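Local coordinates for putative sugar isomerase (Parabacteroides distasonis, PDB 3LMZ), which probably acts on a sugar as an isomerase of the xylose isomerase-like TIM-barrel family, though its substrate is not established, at residues A[108-113]-A[129-134]; A[120-125]-A[153-158]. All coordinates share one frame; numbering follows the deposited sequence.

Interaction 1 of 2, residues A[108-113]-A[129-134]; sequences GVPNYE and YAIHLH
Val-109 meets the ring of His-134 with both methyl groups, the side chains coming from opposite directions. From CB outward, Val-109 CB lies 4.2 Å from His-134 CE1. Val-109 CG1, placed anti to the backbone N (chi1 -173°), reaches the edge of the imidazole in its plane, 3.7 Å from His-134 CE1. Val-109 CG2 comes closer to the same carbon, 3.5 Å from His-134 CE1, and also brushes CB of His-132. His-132 O sits over one face of the His-134 ring, 3.2 Å above its plane. Two backbone bonds join the strands in parallel: Gly-108 N donates to Ala-130 O (2.9 Å), and His-132 N to Gly-108 O (3.0 Å). Next to this bridge, Tyr-129 OH ends against the Pro-110 ring, 3.3 Å from CD, and against Gly-108 CA, where a side chain would collide with the hydroxyl; this buried OH has no hydrogen-bond partner in the model. Pro-110 CD packs on Ile-131 CG1. His-132 and His-134 both hydrogen-bond a citrate, probably from the crystallisation liquor, and His-132 NE2 pairs with Asp-163. This is the pairing of neighbouring parallel strands in a TIM barrel, and the citrate may mark the pocket at their C-terminal ends.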
loop_
_atom_site.group_PDB
_atom_site.type_symbol
_atom_site.label_atom_id
_atom_site.label_comp_id
_atom_site.label_asym_id
_atom_site.label_seq_id
_atom_site.Cartn_x
_atom_site.Cartn_y
_atom_site.Cartn_z
ATOM N N GLY A 108 -27.861 -4.745 -1.646
ATOM C CA GLY A 108 -28.814 -5.025 -2.725
ATOM C C GLY A 108 -28.964 -3.909 -3.735
ATOM O O GLY A 108 -28.565 -2.759 -3.470
ATOM N N VAL A 109 -29.508 -4.282 -4.891
ATOM C CA VAL A 109 -29.943 -3.318 -5.864
ATOM C C VAL A 109 -31.358 -3.697 -6.286
ATOM O O VAL A 109 -31.539 -4.407 -7.265
ATOM C CB VAL A 109 -28.971 -3.233 -7.054
ATOM C CG1 VAL A 109 -29.344 -2.068 -8.007
ATOM C CG2 VAL A 109 -27.528 -3.075 -6.527
ATOM N N PRO A 110 -32.370 -3.246 -5.534
ATOM C CA PRO A 110 -33.792 -3.581 -5.881
ATOM C C PRO A 110 -34.369 -2.552 -6.836
ATOM O O PRO A 110 -34.147 -1.332 -6.637
ATOM C CB PRO A 110 -34.479 -3.503 -4.545
ATOM C CG PRO A 110 -33.714 -2.463 -3.785
ATOM C CD PRO A 110 -32.297 -2.423 -4.322
ATOM N N ASN A 111 -35.190 -2.997 -7.776
ATOM C CA ASN A 111 -35.928 -2.052 -8.613
ATOM C C ASN A 111 -36.711 -1.106 -7.664
ATOM O O ASN A 111 -37.202 -1.509 -6.587
ATOM C CB ASN A 111 -36.959 -2.792 -9.499
ATOM C CG ASN A 111 -36.325 -3.627 -10.602
ATOM O OD1 ASN A 111 -35.128 -3.846 -10.618
ATOM N ND2 ASN A 111 -37.150 -4.097 -11.538
ATOM N N TYR A 112 -36.837 0.156 -8.040
ATOM C CA TYR A 112 -37.533 1.136 -7.162
ATOM C C TYR A 112 -38.899 0.646 -6.708
ATOM O O TYR A 112 -39.274 0.838 -5.575
ATOM C CB TYR A 112 -37.778 2.477 -7.907
ATOM C CG TYR A 112 -36.570 3.373 -8.084
ATOM C CD1 TYR A 112 -35.775 3.753 -7.034
ATOM C CD2 TYR A 112 -36.301 3.958 -9.322
ATOM C CE1 TYR A 112 -34.677 4.551 -7.215
ATOM C CE2 TYR A 112 -35.203 4.813 -9.504
ATOM C CZ TYR A 112 -34.389 5.099 -8.438
ATOM O OH TYR A 112 -33.274 5.933 -8.527
ATOM N N GLU A 113 -39.645 0.052 -7.619
ATOM C CA GLU A 113 -41.020 -0.359 -7.293
ATOM C C GLU A 113 -41.084 -1.468 -6.278
ATOM O O GLU A 113 -42.162 -1.792 -5.767
ATOM C CB GLU A 113 -41.810 -0.734 -8.568
ATOM C CG GLU A 113 -41.432 -1.999 -9.285
ATOM C CD GLU A 113 -40.232 -1.882 -10.248
ATOM O OE1 GLU A 113 -39.603 -0.782 -10.380
ATOM O OE2 GLU A 113 -39.933 -2.941 -10.905
ATOM N N TYR A 129 -30.515 -3.641 5.182
ATOM C CA TYR A 129 -30.471 -3.728 3.751
ATOM C C TYR A 129 -29.841 -2.443 3.205
ATOM O O TYR A 129 -30.362 -1.350 3.428
ATOM C CB TYR A 129 -31.885 -3.884 3.185
ATOM C CG TYR A 129 -31.957 -4.224 1.726
ATOM C CD1 TYR A 129 -31.789 -3.230 0.766
ATOM C CD2 TYR A 129 -32.243 -5.501 1.265
ATOM C CE1 TYR A 129 -31.868 -3.517 -0.586
ATOM C CE2 TYR A 129 -32.324 -5.795 -0.069
ATOM C CZ TYR A 129 -32.186 -4.797 -0.991
ATOM O OH TYR A 129 -32.275 -5.099 -2.329
ATOM N N ALA A 130 -28.699 -2.580 2.535
ATOM C CA ALA A 130 -27.890 -1.459 2.078
ATOM C C ALA A 130 -27.918 -1.430 0.548
ATOM O O ALA A 130 -27.393 -2.329 -0.073
ATOM C CB ALA A 130 -26.438 -1.595 2.569
ATOM N N ILE A 131 -28.535 -0.404 -0.021
ATOM C CA ILE A 131 -28.670 -0.248 -1.483
ATOM C C ILE A 131 -27.339 0.312 -2.049
ATOM O O ILE A 131 -26.848 1.377 -1.613
ATOM C CB ILE A 131 -29.827 0.700 -1.863
ATOM C CG1 ILE A 131 -31.165 0.125 -1.400
ATOM C CG2 ILE A 131 -29.802 0.950 -3.385
ATOM C CD1 ILE A 131 -32.294 1.079 -1.346
ATOM N N HIS A 132 -26.762 -0.403 -3.030
ATOM C CA HIS A 132 -25.487 0.046 -3.643
ATOM C C HIS A 132 -25.732 1.109 -4.711
ATOM O O HIS A 132 -26.166 0.784 -5.804
ATOM C CB HIS A 132 -24.667 -1.127 -4.227
ATOM C CG HIS A 132 -23.283 -0.717 -4.608
ATOM N ND1 HIS A 132 -22.543 -1.326 -5.593
ATOM C CD2 HIS A 132 -22.501 0.286 -4.132
ATOM C CE1 HIS A 132 -21.371 -0.720 -5.710
ATOM N NE2 HIS A 132 -21.311 0.269 -4.839
ATOM N N LEU A 133 -25.325 2.335 -4.397
ATOM C CA LEU A 133 -25.432 3.449 -5.355
ATOM C C LEU A 133 -24.352 3.289 -6.407
ATOM O O LEU A 133 -23.306 2.735 -6.151
ATOM C CB LEU A 133 -25.396 4.784 -4.632
ATOM C CG LEU A 133 -24.066 5.187 -3.985
ATOM C CD1 LEU A 133 -23.149 5.961 -4.980
ATOM C CD2 LEU A 133 -24.196 6.006 -2.657
ATOM N N HIS A 134 -24.632 3.809 -7.613
ATOM C CA HIS A 134 -23.940 3.382 -8.830
ATOM C C HIS A 134 -23.335 4.445 -9.712
ATOM O O HIS A 134 -22.670 4.077 -10.685
ATOM C CB HIS A 134 -24.867 2.522 -9.670
ATOM C CG HIS A 134 -24.993 1.133 -9.151
ATOM N ND1 HIS A 134 -26.190 0.463 -9.122
ATOM C CD2 HIS A 134 -24.055 0.274 -8.671
ATOM C CE1 HIS A 134 -25.991 -0.745 -8.605
ATOM N NE2 HIS A 134 -24.702 -0.895 -8.346
#

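Interaction 2 of 2, residues A[120-125]-A[153-158]; sequences KKVKEY and DLDPRI
The guanidinium of Arg-157 lies with one face under the backbone of helix 115-125: Val-122 O stands 3.6 Å above its plane, over the centre, and Lys-123 N is on that same face. At its edge, in plane, lie Asp-155 CG and a water. The arrangement is a salt-bridge network of Lys-123, Asp-155 and Arg-157, built on an Asx turn and a type I beta turn from Asp-155 to Ile-158, and it ties a helix of the TIM barrel to the loop leading into strand 158-163. Arg-157 grips Asp-155 side-on. NE donates to OD1 and NH2 to OD2, the latter nearly straight; both bonds leave in the guanidinium plane but meet the oxygens on their syn side 25-29° out of the carboxylate plane, so the two groups are turned against each other. Asp-155 OD1 also takes the backbone N of Arg-157 through its anti lone pair (2.8 Å), closing the Asx turn. Asp-155 OD2 offers its anti lone pair to Lys-123 NZ, 2.8 Å away. Lys-123 runs extended and then bends at its end (chi4 61°), which brings NZ onto that oxygen; Asp-119 is its second acidic partner. Each carboxylate oxygen therefore holds two donors, probably favouring the charged form of Asp-155. An asparagine here would probably leave an Arg-157 nitrogen facing the amide NH2, donor to donor, and both cations without their shared negative charge. Beside the carboxylate, Val-122 CG2 lies 3.7 Å from Asp-155 CG, and the valine side chain crosses Ile-158 at about a right angle, Val-122 CG2 4.0 Å from Ile-158 CG1. Arg-157 NH1 has Asp-126 as a further partner and donates to the water (3.0 Å), which donates to Lys-123 O at 2.7 Å.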
loop_
_atom_site.group_PDB
_atom_site.type_symbol
_atom_site.label_atom_id
_atom_site.label_comp_id
_atom_site.label_asym_id
_atom_site.label_seq_id
_atom_site.Cartn_x
_atom_site.Cartn_y
_atom_site.Cartn_z
ATOM N N LYS A 120 -41.181 -4.856 3.771
ATOM C CA LYS A 120 -41.845 -6.035 4.335
ATOM C C LYS A 120 -40.819 -7.082 4.789
ATOM O O LYS A 120 -40.910 -7.659 5.896
ATOM C CB LYS A 120 -42.783 -6.669 3.269
ATOM C CG LYS A 120 -43.635 -7.775 3.754
ATOM C CD LYS A 120 -44.385 -8.471 2.598
ATOM C CE LYS A 120 -45.803 -8.222 2.615
ATOM N NZ LYS A 120 -46.476 -8.982 1.508
ATOM N N LYS A 121 -39.773 -7.313 3.982
ATOM C CA LYS A 121 -38.811 -8.371 4.268
ATOM C C LYS A 121 -37.830 -7.991 5.403
ATOM O O LYS A 121 -37.554 -8.847 6.256
ATOM C CB LYS A 121 -38.072 -8.780 2.977
ATOM C CG LYS A 121 -38.970 -9.600 2.023
ATOM C CD LYS A 121 -39.098 -11.047 2.532
ATOM C CE LYS A 121 -40.145 -11.869 1.841
ATOM N NZ LYS A 121 -40.046 -13.319 2.295
ATOM N N VAL A 122 -37.450 -6.717 5.506
ATOM C CA VAL A 122 -36.612 -6.353 6.618
ATOM C C VAL A 122 -37.395 -6.509 7.912
ATOM O O VAL A 122 -36.782 -6.885 8.925
ATOM C CB VAL A 122 -35.911 -4.936 6.563
ATOM C CG1 VAL A 122 -34.972 -4.800 5.361
ATOM C CG2 VAL A 122 -36.885 -3.800 6.540
ATOM N N LYS A 123 -38.727 -6.294 7.920
ATOM C CA LYS A 123 -39.542 -6.524 9.121
ATOM C C LYS A 123 -39.633 -8.004 9.478
ATOM O O LYS A 123 -39.572 -8.379 10.635
ATOM C CB LYS A 123 -40.936 -5.941 8.892
ATOM C CG LYS A 123 -40.944 -4.416 8.929
ATOM C CD LYS A 123 -42.328 -3.844 8.585
ATOM C CE LYS A 123 -42.492 -2.386 8.974
ATOM N NZ LYS A 123 -41.530 -1.407 8.296
ATOM N N GLU A 124 -39.781 -8.844 8.460
ATOM C CA GLU A 124 -39.921 -10.268 8.642
ATOM C C GLU A 124 -38.654 -10.883 9.212
ATOM O O GLU A 124 -38.697 -11.767 10.090
ATOM C CB GLU A 124 -40.286 -10.923 7.308
ATOM C CG GLU A 124 -40.364 -12.421 7.385
ATOM C CD GLU A 124 -40.631 -13.120 6.082
ATOM O OE1 GLU A 124 -40.696 -12.455 5.026
ATOM O OE2 GLU A 124 -40.755 -14.378 6.097
ATOM N N TYR A 125 -37.489 -10.457 8.744
ATOM C CA TYR A 125 -36.210 -11.094 9.051
ATOM C C TYR A 125 -35.361 -10.333 10.083
ATOM O O TYR A 125 -34.415 -10.896 10.645
ATOM C CB TYR A 125 -35.367 -11.286 7.793
ATOM C CG TYR A 125 -35.787 -12.412 6.936
ATOM C CD1 TYR A 125 -36.860 -12.261 6.072
ATOM C CD2 TYR A 125 -35.150 -13.640 6.985
ATOM C CE1 TYR A 125 -37.292 -13.308 5.287
ATOM C CE2 TYR A 125 -35.543 -14.698 6.192
ATOM C CZ TYR A 125 -36.632 -14.542 5.345
ATOM O OH TYR A 125 -37.051 -15.601 4.574
ATOM N N ASP A 153 -38.478 7.589 4.290
ATOM C CA ASP A 153 -39.783 7.382 4.863
ATOM C C ASP A 153 -40.142 5.914 5.111
ATOM O O ASP A 153 -41.263 5.619 5.569
ATOM C CB ASP A 153 -40.854 8.043 3.988
ATOM C CG ASP A 153 -40.852 9.548 4.076
ATOM O OD1 ASP A 153 -40.303 10.136 5.045
ATOM O OD2 ASP A 153 -41.416 10.168 3.124
ATOM N N LEU A 154 -39.218 5.010 4.759
ATOM C CA LEU A 154 -39.425 3.587 4.897
ATOM C C LEU A 154 -38.747 3.063 6.185
ATOM O O LEU A 154 -38.220 3.838 6.976
ATOM C CB LEU A 154 -38.910 2.840 3.669
ATOM C CG LEU A 154 -39.545 3.282 2.336
ATOM C CD1 LEU A 154 -38.974 2.437 1.212
ATOM C CD2 LEU A 154 -41.109 3.224 2.409
ATOM N N ASP A 155 -38.754 1.765 6.384
ATOM C CA ASP A 155 -38.230 1.185 7.598
ATOM C C ASP A 155 -36.780 1.690 7.835
ATOM O O ASP A 155 -35.987 1.786 6.890
ATOM C CB ASP A 155 -38.203 -0.335 7.427
ATOM C CG ASP A 155 -37.968 -1.070 8.714
ATOM O OD1 ASP A 155 -36.797 -1.042 9.176
ATOM O OD2 ASP A 155 -38.952 -1.627 9.280
ATOM N N PRO A 156 -36.443 1.982 9.103
ATOM C CA PRO A 156 -35.105 2.450 9.445
ATOM C C PRO A 156 -33.967 1.503 9.058
ATOM O O PRO A 156 -32.801 1.942 8.969
ATOM C CB PRO A 156 -35.179 2.585 10.944
ATOM C CG PRO A 156 -36.553 2.822 11.244
ATOM C CD PRO A 156 -37.359 2.053 10.253
ATOM N N ARG A 157 -34.260 0.200 8.858
ATOM C CA ARG A 157 -33.267 -0.778 8.472
ATOM C C ARG A 157 -32.880 -0.813 6.976
ATOM O O ARG A 157 -32.023 -1.580 6.587
ATOM C CB ARG A 157 -33.708 -2.152 8.968
ATOM C CG ARG A 157 -33.680 -2.319 10.481
ATOM C CD ARG A 157 -34.458 -3.520 10.936
ATOM N NE ARG A 157 -35.896 -3.336 10.712
ATOM C CZ ARG A 157 -36.850 -4.082 11.241
ATOM N NH1 ARG A 157 -36.575 -5.091 12.072
ATOM N NH2 ARG A 157 -38.138 -3.793 11.002
ATOM N N ILE A 158 -33.528 0.033 6.168
ATOM C CA ILE A 158 -33.218 0.191 4.776
ATOM C C ILE A 158 -32.394 1.461 4.581
ATOM O O ILE A 158 -32.750 2.536 5.001
ATOM C CB ILE A 158 -34.451 0.271 3.899
ATOM C CG1 ILE A 158 -35.387 -0.919 4.122
ATOM C CG2 ILE A 158 -33.993 0.341 2.460
ATOM C CD1 ILE A 158 -36.760 -0.822 3.393
HETATM O O HOH W 1 -38.548 -7.153 12.826
#

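Overall arrangement
Interaction 1 is wholly buried in the barrel wall; interaction 2, farther out, is largely buried too, with Lys-123 at its exposed margin. Both involve the unit of strand 105-110, helix 115-125 and strand 128-132: interaction 1 pairs its two strands, and interaction 2 fastens its helix to the entry of the next strand, 158-163. The chemistry changes accordingly, from backbone bonds and apolar contacts within the sheet to a charged network and a water laid beside a small apolar contact. The two meet at Tyr-129, whose N probably hydrogen-bonds Arg-157 O (2.9 Å) and whose CB packs on Val-122 CG1, and again where Ile-131 CD1 approaches Ile-158 CG2.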